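Local coordinates for flagellar hook-associated protein 3 (Bacillus cereus, PDB 5ZIY) that probably forms, as a hook-associated protein, part of the junction that joins the flagellar hook to the filament, at residues 18-23 against 123-128; 46-51 against 77-82; 93-98 against 103-108; 132-137 against 180-185. One frame throughout, in Å; residues are numbered along the deposited sequence.

Interaction 1: 18-23 against 123-128; sequences LANMEQ and KLNDGY
Asn125 OD1 receives ND2 of Asn20 at 3.0 Å, but the bond is weak, for the N-H points off target with an angle of only 126°. The two side chains cross at about a right angle and their amide planes are turned 45° apart. Torsion places the loop amide: with CG anti to the backbone N (chi1 -162°), Asn125 extends toward helix 8-60 and lays its amide against the aliphatic root of Gln23. There CG of Gln23 touches Asn125 ND2 at 3.7 Å, while the Gln23 chain bends and leads its own amide away, where NE2 bonds to Asp27. The same aspartate accepts a weak bond from the backbone N of Asn125.

Asn125 stands at the tip of the hairpin joining strands 120-123 and 129-133. Leu124 to Gly127 make a type I turn followed by a G1 bulge, closed by Leu124 N to Tyr128 O at 2.7 Å and by Gly127 N to Leu124 O at 3.0 Å. Asp126 OD1 braces it as an Asx turn, taking Tyr128 N at 3.1 Å. A zinc ion lies about 6 Å from the Asn20 side chain. A hairpin tip with its own internal bonds, probably fairly rigid, thus meets the long helix through neutral amides and one shared carboxylate, a polar surface contact of modest strength with little directional hold.

Interaction 2: 46-51 against 77-82; sequences LKSLTR and DQILKQ
Ile79 meets helix 46-51 with both of its branches. Its CD1 presses on Arg51 CG at 3.4 Å, a close apolar approach in which the two side chains cross at about a right angle; its CG2 sits against Ser48, 3.8 Å from Ser48 CB and 3.6 Å from Ser48 O. The rotamer explains the division of labour, since with chi1 at -71° CG1 lies beside the backbone N and CG2 beside the carbonyl carbon, so the branches part toward successive turns of the opposing helix. One turn further along, CG of Gln82 comes within 3.9 Å of Ser48 OG.

Around this first shell lie the polar groups. Ser48 OG bonds to the carbonyl of Gly44 in its own helix and also meets a water at 3.0 Å; that water accepts a weak, long bond from Gln82 NE2, giving a loose bridge between the helices. Arg51 is bent at chi2, and its methylenes pack on Ile79 while its charged end makes a weak, long ion pair with Glu75, also on helix 67-87.

The helices run antiparallel at 163°, their local axes 10.0 Å apart, within the flagellin N-terminal helical region. Leu49 and Leu80 turn to other partners, Leu49 onto helices 137-155 and 162-204 and Leu80 onto helix 137-155, which places the pair in a helical bundle. Between these two segments no direct hydrogen bond forms; cohesion rests mainly on the apolar fit around Ile79, supplemented by the loose water bridge and, just beyond, the weak Arg51-Glu75 pair.

Interaction 3: 93-98 against 103-108; sequences GRYIFG and ENLPFT. With ZN (zinc ion), chain G.
Tyr95 to Gly98 form a type I beta turn, closed by Gly98 N to Tyr95 O at 3.1 Å, and bring the CA of Gly98 within 5.1 Å of that of Pro106 on the returning loop. The main side-chain contact is a CH-pi interaction: CD of Pro106 lies 3.5 Å from the centroid of the Tyr95 ring, 12° off its normal, so the proline lies over one face, almost above the centre. Near the hydroxyl end, Leu105 CD2 approaches Tyr95 OH at 3.3 Å, and the carbonyl O of Asn104 comes obliquely to CE2.

Beyond the proline, CB of Pro106 rests on the CA of Gly98. Phe107, which also stacks edge-to-face with Tyr113, brings its CE1 to the carbonyl O of Phe97 at 3.5 Å and to Phe97 CB at 4.0 Å. Backbone bonds to Gln114 and Gly116 tie Pro106 and Gly98 into the surrounding loops, while Phe97 reaches back to helices 8-60 and 137-155. At the outer end of the same loop, the Glu103 side chain is bent at chi2, and both carboxylate oxygens, OE1 and OE2, lie 2.6 Å from a zinc ion.

Interaction 4: 132-137 against 180-185; sequences AFRNGE and TTEVGS
At the edge of the Arg134 guanidinium, in its plane, lies the carboxylate carbon of Glu182, while OE2 itself approaches obliquely, and the two flat groups are turned 74° apart. This tilt rules out a flat, two-pronged pairing: NH1 of Arg134 reaches OE2 of Glu182 at 3.5 Å, a salt bridge whose hydrogen bond is weak (N-H to acceptor angle 147°). The side chains come from opposite directions. Glu182 is stretched out beyond CG, with chi1 at 175° carrying it off the helix, whereas Arg134 bends at chi3 toward the acid.

Arg179 adds a weak, long ion pair to OE1 and brings its own guanidinium close to that of Arg134, so the acid probably offsets two neighbouring positive charges. Next to Arg134, Asn135 OD1 takes Glu137 N at 3.1 Å in an Asx turn, with Gly136 at the N-cap of helix 137-155; a bond from Asn135 N to the Asp119 carboxylate and a classic bulge at Ala132 and Phe133 shape the corner from which Arg134 departs. The contact thus joins the hairpin end to helix 162-204 by one weakly hydrogen-bonded salt bridge, mostly electrostatic and loosely directed; the nearby arginines probably favour an ionised Glu182.

Interaction 3 is buried, and interaction 2 partly so; both depend on apolar fit, rings and a proline in one, an isoleucine between helices in the other. Interactions 1 and 4 are surface contacts and polar, the first through neutral amides, the second through opposite charges. Helix 8-60 supplies a segment to both interactions 1 and 2, whose centres stand 39 Å apart on opposite sides of the chain's centre. The hairpin of strands 120-123 and 129-133 is held at its tip by interaction 1 and at its far end by interaction 4. Interactions 3 and 4 touch directly, with probable hydrogen bonds from Arg134 N to Ile96 O and from Gly136 N to Phe97 O, each 2.9 Å.

Interaction 1: 18-23 against 123-128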
loop_
_atom_site.group_PDB
_atom_site.type_symbol
_atom_site.label_atom_id
_atom_site.label_comp_id
_atom_site.label_asym_id
_atom_site.label_seq_id
_atom_site.Cartn_x
_atom_site.Cartn_y
_atom_site.Cartn_z
ATOM N N LEU A 18 -27.474 -12.717 -15.629
ATOM C CA LEU A 18 -27.601 -12.340 -14.222
ATOM C C LEU A 18 -26.605 -13.077 -13.335
ATOM O O LEU A 18 -26.082 -12.479 -12.421
ATOM C CB LEU A 18 -29.038 -12.525 -13.686
ATOM C CG LEU A 18 -30.080 -11.490 -14.118
ATOM C CD1 LEU A 18 -31.452 -11.970 -13.745
ATOM C CD2 LEU A 18 -29.792 -10.133 -13.481
ATOM N N ALA A 19 -26.302 -14.344 -13.615
ATOM C CA ALA A 19 -25.290 -15.051 -12.805
ATOM C C ALA A 19 -23.859 -14.517 -13.024
ATOM O O ALA A 19 -23.005 -14.510 -12.096
ATOM C CB ALA A 19 -25.340 -16.542 -13.085
ATOM N N ASN A 20 -23.550 -14.123 -14.253
ATOM C CA ASN A 20 -22.254 -13.472 -14.502
ATOM C C ASN A 20 -22.162 -12.140 -13.745
ATOM O O ASN A 20 -21.129 -11.830 -13.157
ATOM C CB ASN A 20 -22.040 -13.249 -15.983
ATOM C CG ASN A 20 -21.511 -14.508 -16.690
ATOM O OD1 ASN A 20 -21.858 -14.780 -17.848
ATOM N ND2 ASN A 20 -20.625 -15.244 -16.012
ATOM N N MET A 21 -23.264 -11.394 -13.724
ATOM C CA MET A 21 -23.307 -10.104 -13.064
ATOM C C MET A 21 -23.151 -10.206 -11.565
ATOM O O MET A 21 -22.436 -9.414 -10.979
ATOM C CB MET A 21 -24.620 -9.390 -13.366
ATOM C CG MET A 21 -24.713 -9.058 -14.828
ATOM S SD MET A 21 -25.984 -7.876 -15.166
ATOM C CE MET A 21 -25.665 -7.633 -16.931
ATOM N N GLU A 22 -23.828 -11.161 -10.956
ATOM C CA GLU A 22 -23.630 -11.463 -9.533
ATOM C C GLU A 22 -22.164 -11.761 -9.180
ATOM O O GLU A 22 -21.644 -11.267 -8.167
ATOM C CB GLU A 22 -24.472 -12.664 -9.101
ATOM N N GLN A 23 -21.505 -12.574 -9.985
ATOM C CA GLN A 23 -20.147 -12.974 -9.641
ATOM C C GLN A 23 -19.249 -11.763 -9.768
ATOM O O GLN A 23 -18.403 -11.523 -8.940
ATOM C CB GLN A 23 -19.638 -14.088 -10.569
ATOM C CG GLN A 23 -18.202 -14.532 -10.222
ATOM C CD GLN A 23 -18.109 -14.970 -8.772
ATOM O OE1 GLN A 23 -18.867 -15.862 -8.332
ATOM N NE2 GLN A 23 -17.205 -14.345 -8.012
ATOM N N LYS A 123 -8.282 -11.653 -10.873
ATOM C CA LYS A 123 -8.871 -11.505 -12.169
ATOM C C LYS A 123 -10.377 -11.480 -12.041
ATOM O O LYS A 123 -10.970 -12.389 -11.530
ATOM C CB LYS A 123 -8.402 -12.653 -13.021
ATOM C CG LYS A 123 -9.009 -12.712 -14.345
ATOM C CD LYS A 123 -8.374 -13.822 -15.134
ATOM C CE LYS A 123 -9.275 -14.250 -16.248
ATOM N NZ LYS A 123 -8.495 -14.715 -17.410
ATOM N N LEU A 124 -10.988 -10.393 -12.453
ATOM C CA LEU A 124 -12.436 -10.278 -12.414
ATOM C C LEU A 124 -13.106 -11.304 -13.326
ATOM O O LEU A 124 -12.470 -11.824 -14.242
ATOM C CB LEU A 124 -12.849 -8.867 -12.865
ATOM C CG LEU A 124 -12.977 -7.773 -11.821
ATOM C CD1 LEU A 124 -11.965 -7.943 -10.723
ATOM C CD2 LEU A 124 -12.959 -6.352 -12.499
ATOM N N ASN A 125 -14.399 -11.549 -13.078
ATOM C CA ASN A 125 -15.203 -12.495 -13.876
ATOM C C ASN A 125 -15.201 -12.177 -15.363
ATOM O O ASN A 125 -15.299 -13.080 -16.164
ATOM C CB ASN A 125 -16.667 -12.510 -13.420
ATOM C CG ASN A 125 -17.427 -13.760 -13.905
ATOM O OD1 ASN A 125 -18.533 -13.681 -14.468
ATOM N ND2 ASN A 125 -16.850 -14.903 -13.653
ATOM N N ASP A 126 -15.129 -10.887 -15.702
ATOM C CA ASP A 126 -15.097 -10.424 -17.089
ATOM C C ASP A 126 -13.682 -10.319 -17.689
ATOM O O ASP A 126 -13.512 -9.714 -18.747
ATOM C CB ASP A 126 -15.793 -9.034 -17.214
ATOM C CG ASP A 126 -14.904 -7.876 -16.745
ATOM O OD1 ASP A 126 -13.878 -8.125 -16.109
ATOM O OD2 ASP A 126 -15.228 -6.691 -16.994
ATOM N N GLY A 127 -12.661 -10.850 -17.027
ATOM C CA GLY A 127 -11.310 -10.823 -17.598
ATOM C C GLY A 127 -10.338 -9.769 -17.094
ATOM O O GLY A 127 -9.128 -9.923 -17.296
ATOM N N TYR A 128 -10.836 -8.712 -16.430
ATOM C CA TYR A 128 -9.941 -7.642 -15.957
ATOM C C TYR A 128 -8.999 -8.140 -14.838
ATOM O O TYR A 128 -9.436 -8.658 -13.831
ATOM C CB TYR A 128 -10.732 -6.413 -15.489
ATOM C CG TYR A 128 -9.857 -5.263 -15.028
ATOM C CD1 TYR A 128 -9.263 -4.363 -15.934
ATOM C CD2 TYR A 128 -9.620 -5.074 -13.682
ATOM C CE1 TYR A 128 -8.455 -3.280 -15.472
ATOM C CE2 TYR A 128 -8.802 -4.031 -13.224
ATOM C CZ TYR A 128 -8.232 -3.146 -14.100
ATOM O OH TYR A 128 -7.423 -2.144 -13.540
#

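Interaction 2: 46-51 against 77-82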
loop_
_atom_site.group_PDB
_atom_site.type_symbol
_atom_site.label_atom_id
_atom_site.label_comp_id
_atom_site.label_asym_id
_atom_site.label_seq_id
_atom_site.Cartn_x
_atom_site.Cartn_y
_atom_site.Cartn_z
ATOM N N LEU A 46 2.525 7.841 3.907
ATOM C CA LEU A 46 2.718 9.224 3.458
ATOM C C LEU A 46 2.733 10.190 4.648
ATOM O O LEU A 46 3.570 11.054 4.742
ATOM C CB LEU A 46 1.617 9.613 2.487
ATOM C CG LEU A 46 1.761 10.828 1.537
ATOM C CD1 LEU A 46 0.830 10.654 0.305
ATOM C CD2 LEU A 46 1.399 12.118 2.200
ATOM N N LYS A 47 1.798 10.003 5.564
ATOM C CA LYS A 47 1.667 10.822 6.775
ATOM C C LYS A 47 2.891 10.648 7.670
ATOM O O LYS A 47 3.420 11.627 8.219
ATOM C CB LYS A 47 0.422 10.331 7.534
ATOM C CG LYS A 47 -0.426 11.327 8.170
ATOM C CD LYS A 47 -1.887 10.826 8.176
ATOM C CE LYS A 47 -2.720 11.562 9.218
ATOM N NZ LYS A 47 -4.067 10.941 9.345
ATOM N N SER A 48 3.344 9.389 7.831
ATOM C CA SER A 48 4.529 9.135 8.618
ATOM C C SER A 48 5.800 9.818 8.030
ATOM O O SER A 48 6.622 10.404 8.749
ATOM C CB SER A 48 4.753 7.618 8.753
ATOM O OG SER A 48 3.687 7.047 9.505
ATOM N N LEU A 49 5.972 9.739 6.721
ATOM C CA LEU A 49 7.203 10.250 6.108
ATOM C C LEU A 49 7.188 11.769 6.137
ATOM O O LEU A 49 8.210 12.405 6.351
ATOM C CB LEU A 49 7.416 9.698 4.693
ATOM C CG LEU A 49 7.626 8.187 4.665
ATOM C CD1 LEU A 49 7.972 7.759 3.219
ATOM C CD2 LEU A 49 8.731 7.705 5.656
ATOM N N THR A 50 5.998 12.330 5.951
ATOM C CA THR A 50 5.760 13.754 6.104
ATOM C C THR A 50 6.215 14.226 7.467
ATOM O O THR A 50 6.953 15.191 7.571
ATOM C CB THR A 50 4.248 14.087 5.907
ATOM O OG1 THR A 50 3.907 13.866 4.538
ATOM C CG2 THR A 50 3.941 15.545 6.295
ATOM N N ARG A 51 5.791 13.532 8.512
ATOM C CA ARG A 51 6.197 13.886 9.871
ATOM C C ARG A 51 7.702 13.706 10.072
ATOM O O ARG A 51 8.330 14.510 10.724
ATOM C CB ARG A 51 5.388 13.079 10.890
ATOM C CG ARG A 51 5.763 13.291 12.364
ATOM C CD ARG A 51 5.308 14.600 12.923
ATOM N NE ARG A 51 5.646 14.726 14.345
ATOM C CZ ARG A 51 5.782 15.881 14.992
ATOM N NH1 ARG A 51 5.610 17.030 14.348
ATOM N NH2 ARG A 51 6.114 15.896 16.279
ATOM N N ASP A 77 11.984 7.099 15.648
ATOM C CA ASP A 77 11.949 5.673 15.982
ATOM C C ASP A 77 10.526 5.124 16.139
ATOM O O ASP A 77 10.254 3.992 15.731
ATOM C CB ASP A 77 12.769 5.419 17.249
ATOM C CG ASP A 77 12.972 3.951 17.537
ATOM O OD1 ASP A 77 13.765 3.305 16.822
ATOM O OD2 ASP A 77 12.344 3.465 18.514
ATOM N N GLN A 78 9.631 5.900 16.726
ATOM C CA GLN A 78 8.225 5.505 16.777
ATOM C C GLN A 78 7.669 5.398 15.341
ATOM O O GLN A 78 6.922 4.477 15.003
ATOM C CB GLN A 78 7.365 6.516 17.553
ATOM C CG GLN A 78 7.674 6.708 19.052
ATOM C CD GLN A 78 6.691 7.695 19.748
ATOM O OE1 GLN A 78 7.067 8.822 20.088
ATOM N NE2 GLN A 78 5.427 7.267 19.944
ATOM N N ILE A 79 8.034 6.372 14.516
ATOM C CA ILE A 79 7.595 6.422 13.136
ATOM C C ILE A 79 8.146 5.221 12.375
ATOM O O ILE A 79 7.443 4.606 11.572
ATOM C CB ILE A 79 7.978 7.797 12.505
ATOM C CG1 ILE A 79 7.076 8.895 13.112
ATOM C CG2 ILE A 79 7.777 7.830 11.006
ATOM C CD1 ILE A 79 7.463 10.346 12.694
ATOM N N LEU A 80 9.388 4.862 12.637
ATOM C CA LEU A 80 9.955 3.696 11.994
ATOM C C LEU A 80 9.099 2.446 12.336
ATOM O O LEU A 80 8.734 1.656 11.456
ATOM C CB LEU A 80 11.414 3.500 12.418
ATOM C CG LEU A 80 11.997 2.128 12.102
ATOM C CD1 LEU A 80 12.181 1.961 10.630
ATOM C CD2 LEU A 80 13.341 1.962 12.807
ATOM N N LYS A 81 8.767 2.294 13.611
ATOM C CA LYS A 81 7.936 1.171 14.039
ATOM C C LYS A 81 6.552 1.195 13.372
ATOM O O LYS A 81 6.054 0.181 12.953
ATOM C CB LYS A 81 7.827 1.137 15.571
ATOM C CG LYS A 81 9.176 0.872 16.267
ATOM C CD LYS A 81 8.981 0.736 17.804
ATOM C CE LYS A 81 10.245 1.068 18.644
ATOM N NZ LYS A 81 11.525 0.553 18.054
ATOM N N GLN A 82 5.958 2.369 13.221
ATOM C CA GLN A 82 4.618 2.453 12.654
ATOM C C GLN A 82 4.692 2.062 11.181
ATOM O O GLN A 82 3.820 1.348 10.672
ATOM C CB GLN A 82 4.084 3.877 12.811
ATOM C CG GLN A 82 2.826 4.224 12.021
ATOM C CD GLN A 82 1.571 3.600 12.610
ATOM O OE1 GLN A 82 1.637 2.663 13.421
ATOM N NE2 GLN A 82 0.404 4.142 12.223
HETATM O O HOH W 1 0.739 6.857 10.116
#

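Interaction 3: 93-98 against 103-108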
loop_
_atom_site.group_PDB
_atom_site.type_symbol
_atom_site.label_atom_id
_atom_site.label_comp_id
_atom_site.label_asym_id
_atom_site.label_seq_id
_atom_site.Cartn_x
_atom_site.Cartn_y
_atom_site.Cartn_z
ATOM N N GLY A 93 -5.286 -13.499 3.819
ATOM C CA GLY A 93 -4.253 -14.504 3.837
ATOM C C GLY A 93 -2.902 -14.141 3.231
ATOM O O GLY A 93 -1.988 -14.917 3.320
ATOM N N ARG A 94 -2.771 -12.948 2.674
ATOM C CA ARG A 94 -1.527 -12.519 2.085
ATOM C C ARG A 94 -1.153 -11.087 2.449
ATOM O O ARG A 94 -2.020 -10.252 2.734
ATOM C CB ARG A 94 -1.617 -12.630 0.568
ATOM C CG ARG A 94 -1.692 -14.075 0.027
ATOM C CD ARG A 94 -0.401 -14.773 0.277
ATOM N NE ARG A 94 -0.357 -16.144 -0.232
ATOM C CZ ARG A 94 -0.625 -17.252 0.475
ATOM N NH1 ARG A 94 -1.021 -17.164 1.735
ATOM N NH2 ARG A 94 -0.505 -18.450 -0.075
ATOM N N TYR A 95 0.155 -10.817 2.437
ATOM C CA TYR A 95 0.660 -9.456 2.683
ATOM C C TYR A 95 0.557 -8.580 1.458
ATOM O O TYR A 95 1.044 -8.946 0.393
ATOM C CB TYR A 95 2.094 -9.513 3.176
ATOM C CG TYR A 95 2.215 -10.196 4.518
ATOM C CD1 TYR A 95 2.008 -9.499 5.683
ATOM C CD2 TYR A 95 2.577 -11.524 4.618
ATOM C CE1 TYR A 95 2.116 -10.122 6.941
ATOM C CE2 TYR A 95 2.665 -12.177 5.895
ATOM C CZ TYR A 95 2.444 -11.461 7.028
ATOM O OH TYR A 95 2.567 -12.059 8.259
ATOM N N ILE A 96 -0.053 -7.405 1.582
ATOM C CA ILE A 96 -0.217 -6.579 0.396
ATOM C C ILE A 96 1.085 -6.082 -0.203
ATOM O O ILE A 96 1.144 -5.745 -1.429
ATOM C CB ILE A 96 -1.170 -5.391 0.623
ATOM C CG1 ILE A 96 -0.733 -4.585 1.817
ATOM C CG2 ILE A 96 -2.660 -5.887 0.860
ATOM C CD1 ILE A 96 -1.280 -3.132 1.792
ATOM N N PHE A 97 2.116 -6.005 0.645
ATOM C CA PHE A 97 3.487 -5.664 0.217
ATOM C C PHE A 97 4.494 -6.800 0.372
ATOM O O PHE A 97 5.739 -6.598 0.263
ATOM C CB PHE A 97 3.940 -4.411 0.948
ATOM C CG PHE A 97 3.085 -3.229 0.664
ATOM C CD1 PHE A 97 3.042 -2.692 -0.612
ATOM C CD2 PHE A 97 2.361 -2.626 1.650
ATOM C CE1 PHE A 97 2.245 -1.585 -0.885
ATOM C CE2 PHE A 97 1.578 -1.511 1.376
ATOM C CZ PHE A 97 1.515 -1.003 0.102
ATOM N N GLY A 98 3.971 -8.014 0.490
ATOM C CA GLY A 98 4.790 -9.210 0.547
ATOM C C GLY A 98 4.580 -10.267 -0.524
ATOM O O GLY A 98 4.972 -11.439 -0.349
ATOM N N GLU A 103 4.583 -16.802 4.842
ATOM C CA GLU A 103 5.163 -17.603 5.935
ATOM C C GLU A 103 5.797 -16.700 6.974
ATOM O O GLU A 103 5.772 -17.001 8.162
ATOM C CB GLU A 103 6.240 -18.541 5.402
ATOM C CG GLU A 103 5.678 -19.613 4.562
ATOM C CD GLU A 103 4.947 -20.635 5.395
ATOM O OE1 GLU A 103 5.146 -20.660 6.640
ATOM O OE2 GLU A 103 4.182 -21.419 4.799
ATOM N N ASN A 104 6.354 -15.581 6.505
ATOM C CA ASN A 104 7.003 -14.620 7.373
ATOM C C ASN A 104 6.471 -13.240 7.129
ATOM O O ASN A 104 5.934 -12.916 6.038
ATOM C CB ASN A 104 8.514 -14.574 7.125
ATOM C CG ASN A 104 9.164 -15.920 7.241
ATOM O OD1 ASN A 104 9.480 -16.382 8.331
ATOM N ND2 ASN A 104 9.398 -16.561 6.106
ATOM N N LEU A 105 6.670 -12.396 8.137
ATOM C CA LEU A 105 6.472 -10.986 7.973
ATOM C C LEU A 105 7.402 -10.500 6.839
ATOM O O LEU A 105 8.585 -10.820 6.827
ATOM C CB LEU A 105 6.772 -10.252 9.279
ATOM C CG LEU A 105 5.825 -10.431 10.496
ATOM C CD1 LEU A 105 6.345 -9.570 11.661
ATOM C CD2 LEU A 105 4.377 -10.085 10.191
ATOM N N PRO A 106 6.880 -9.697 5.901
ATOM C CA PRO A 106 7.711 -9.372 4.760
ATOM C C PRO A 106 8.822 -8.355 5.030
ATOM O O PRO A 106 9.832 -8.367 4.309
ATOM C CB PRO A 106 6.711 -8.842 3.748
ATOM C CG PRO A 106 5.575 -8.454 4.498
ATOM C CD PRO A 106 5.477 -9.346 5.646
ATOM N N PHE A 107 8.640 -7.490 6.032
ATOM C CA PHE A 107 9.695 -6.558 6.384
ATOM C C PHE A 107 10.129 -6.652 7.824
ATOM O O PHE A 107 9.296 -6.720 8.727
ATOM C CB PHE A 107 9.283 -5.130 6.097
ATOM C CG PHE A 107 8.951 -4.899 4.673
ATOM C CD1 PHE A 107 7.716 -5.213 4.179
ATOM C CD2 PHE A 107 9.893 -4.395 3.798
ATOM C CE1 PHE A 107 7.410 -5.025 2.868
ATOM C CE2 PHE A 107 9.570 -4.210 2.489
ATOM C CZ PHE A 107 8.334 -4.538 2.033
ATOM N N THR A 108 11.449 -6.598 8.013
ATOM C CA THR A 108 12.056 -6.419 9.338
ATOM C C THR A 108 12.201 -4.957 9.707
ATOM O O THR A 108 12.103 -4.065 8.874
ATOM C CB THR A 108 13.452 -7.087 9.418
ATOM O OG1 THR A 108 14.415 -6.302 8.714
ATOM C CG2 THR A 108 13.417 -8.448 8.810
HETATM ZN ZN ZN G . 4.290 -23.074 6.814
#

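Interaction 4: 132-137 against 180-185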
loop_
_atom_site.group_PDB
_atom_site.type_symbol
_atom_site.label_atom_id
_atom_site.label_comp_id
_atom_site.label_asym_id
_atom_site.label_seq_id
_atom_site.Cartn_x
_atom_site.Cartn_y
_atom_site.Cartn_z
ATOM N N ALA A 132 -3.046 -7.682 -6.832
ATOM C CA ALA A 132 -3.696 -7.537 -5.556
ATOM C C ALA A 132 -2.669 -7.525 -4.413
ATOM O O ALA A 132 -2.852 -6.776 -3.438
ATOM C CB ALA A 132 -4.671 -8.668 -5.338
ATOM N N PHE A 133 -1.655 -8.416 -4.485
ATOM C CA PHE A 133 -0.611 -8.504 -3.438
ATOM C C PHE A 133 0.738 -8.438 -4.117
ATOM O O PHE A 133 0.980 -9.157 -5.085
ATOM C CB PHE A 133 -0.761 -9.770 -2.599
ATOM C CG PHE A 133 -2.118 -9.914 -2.005
ATOM C CD1 PHE A 133 -2.389 -9.385 -0.763
ATOM C CD2 PHE A 133 -3.124 -10.563 -2.688
ATOM C CE1 PHE A 133 -3.629 -9.486 -0.206
ATOM C CE2 PHE A 133 -4.418 -10.676 -2.115
ATOM C CZ PHE A 133 -4.664 -10.120 -0.880
ATOM N N ARG A 134 1.576 -7.500 -3.691
ATOM C CA ARG A 134 2.765 -7.163 -4.498
ATOM C C ARG A 134 3.996 -7.282 -3.683
ATOM O O ARG A 134 3.944 -7.151 -2.480
ATOM C CB ARG A 134 2.648 -5.728 -5.045
ATOM C CG ARG A 134 1.585 -5.599 -6.078
ATOM C CD ARG A 134 1.397 -4.135 -6.573
ATOM N NE ARG A 134 2.442 -3.730 -7.500
ATOM C CZ ARG A 134 2.400 -2.626 -8.248
ATOM N NH1 ARG A 134 1.380 -1.796 -8.149
ATOM N NH2 ARG A 134 3.394 -2.343 -9.084
ATOM N N ASN A 135 5.095 -7.598 -4.344
ATOM C CA ASN A 135 6.431 -7.556 -3.763
ATOM C C ASN A 135 6.779 -6.086 -3.554
ATOM O O ASN A 135 6.989 -5.392 -4.502
ATOM C CB ASN A 135 7.412 -8.229 -4.736
ATOM C CG ASN A 135 8.872 -8.131 -4.303
ATOM O OD1 ASN A 135 9.286 -7.175 -3.637
ATOM N ND2 ASN A 135 9.684 -9.130 -4.730
ATOM N N GLY A 136 6.823 -5.627 -2.298
ATOM C CA GLY A 136 6.989 -4.190 -1.979
ATOM C C GLY A 136 8.416 -3.778 -1.637
ATOM O O GLY A 136 8.635 -2.694 -1.116
ATOM N N GLU A 137 9.391 -4.659 -1.889
ATOM C CA GLU A 137 10.754 -4.392 -1.451
ATOM C C GLU A 137 11.255 -3.093 -2.049
ATOM O O GLU A 137 11.714 -2.239 -1.328
ATOM C CB GLU A 137 11.730 -5.532 -1.805
ATOM C CG GLU A 137 13.222 -5.121 -1.606
ATOM C CD GLU A 137 14.201 -6.269 -1.801
ATOM O OE1 GLU A 137 13.804 -7.312 -2.354
ATOM O OE2 GLU A 137 15.364 -6.133 -1.371
ATOM N N THR A 180 0.422 5.608 -4.443
ATOM C CA THR A 180 -0.892 5.938 -3.939
ATOM C C THR A 180 -1.769 6.344 -5.121
ATOM O O THR A 180 -2.927 5.961 -5.193
ATOM C CB THR A 180 -0.815 7.079 -2.922
ATOM O OG1 THR A 180 -0.003 6.643 -1.831
ATOM C CG2 THR A 180 -2.187 7.439 -2.396
ATOM N N THR A 181 -1.192 7.063 -6.066
ATOM C CA THR A 181 -1.908 7.533 -7.228
ATOM C C THR A 181 -2.287 6.401 -8.185
ATOM O O THR A 181 -3.428 6.358 -8.674
ATOM C CB THR A 181 -1.069 8.558 -7.960
ATOM O OG1 THR A 181 -1.028 9.736 -7.150
ATOM C CG2 THR A 181 -1.695 8.910 -9.321
ATOM N N GLU A 182 -1.339 5.490 -8.430
ATOM C CA GLU A 182 -1.610 4.298 -9.216
ATOM C C GLU A 182 -2.723 3.473 -8.547
ATOM O O GLU A 182 -3.629 2.991 -9.214
ATOM C CB GLU A 182 -0.333 3.471 -9.424
ATOM C CG GLU A 182 -0.561 2.132 -10.150
ATOM C CD GLU A 182 0.700 1.214 -10.281
ATOM O OE1 GLU A 182 1.827 1.552 -9.793
ATOM O OE2 GLU A 182 0.540 0.130 -10.905
ATOM N N VAL A 183 -2.686 3.343 -7.227
ATOM C CA VAL A 183 -3.697 2.597 -6.533
ATOM C C VAL A 183 -5.091 3.288 -6.588
ATOM O O VAL A 183 -6.107 2.622 -6.774
ATOM C CB VAL A 183 -3.278 2.263 -5.074
ATOM C CG1 VAL A 183 -4.473 1.700 -4.318
ATOM C CG2 VAL A 183 -2.097 1.209 -5.026
ATOM N N GLY A 184 -5.125 4.604 -6.400
ATOM C CA GLY A 184 -6.335 5.433 -6.595
ATOM C C GLY A 184 -7.012 5.232 -7.953
ATOM O O GLY A 184 -8.242 5.136 -8.046
ATOM N N SER A 185 -6.187 5.134 -8.985
ATOM C CA SER A 185 -6.601 4.919 -10.369
ATOM C C SER A 185 -7.275 3.537 -10.571
ATOM O O SER A 185 -8.356 3.426 -11.156
ATOM C CB SER A 185 -5.337 5.081 -11.229
ATOM O OG SER A 185 -5.598 4.965 -12.600
#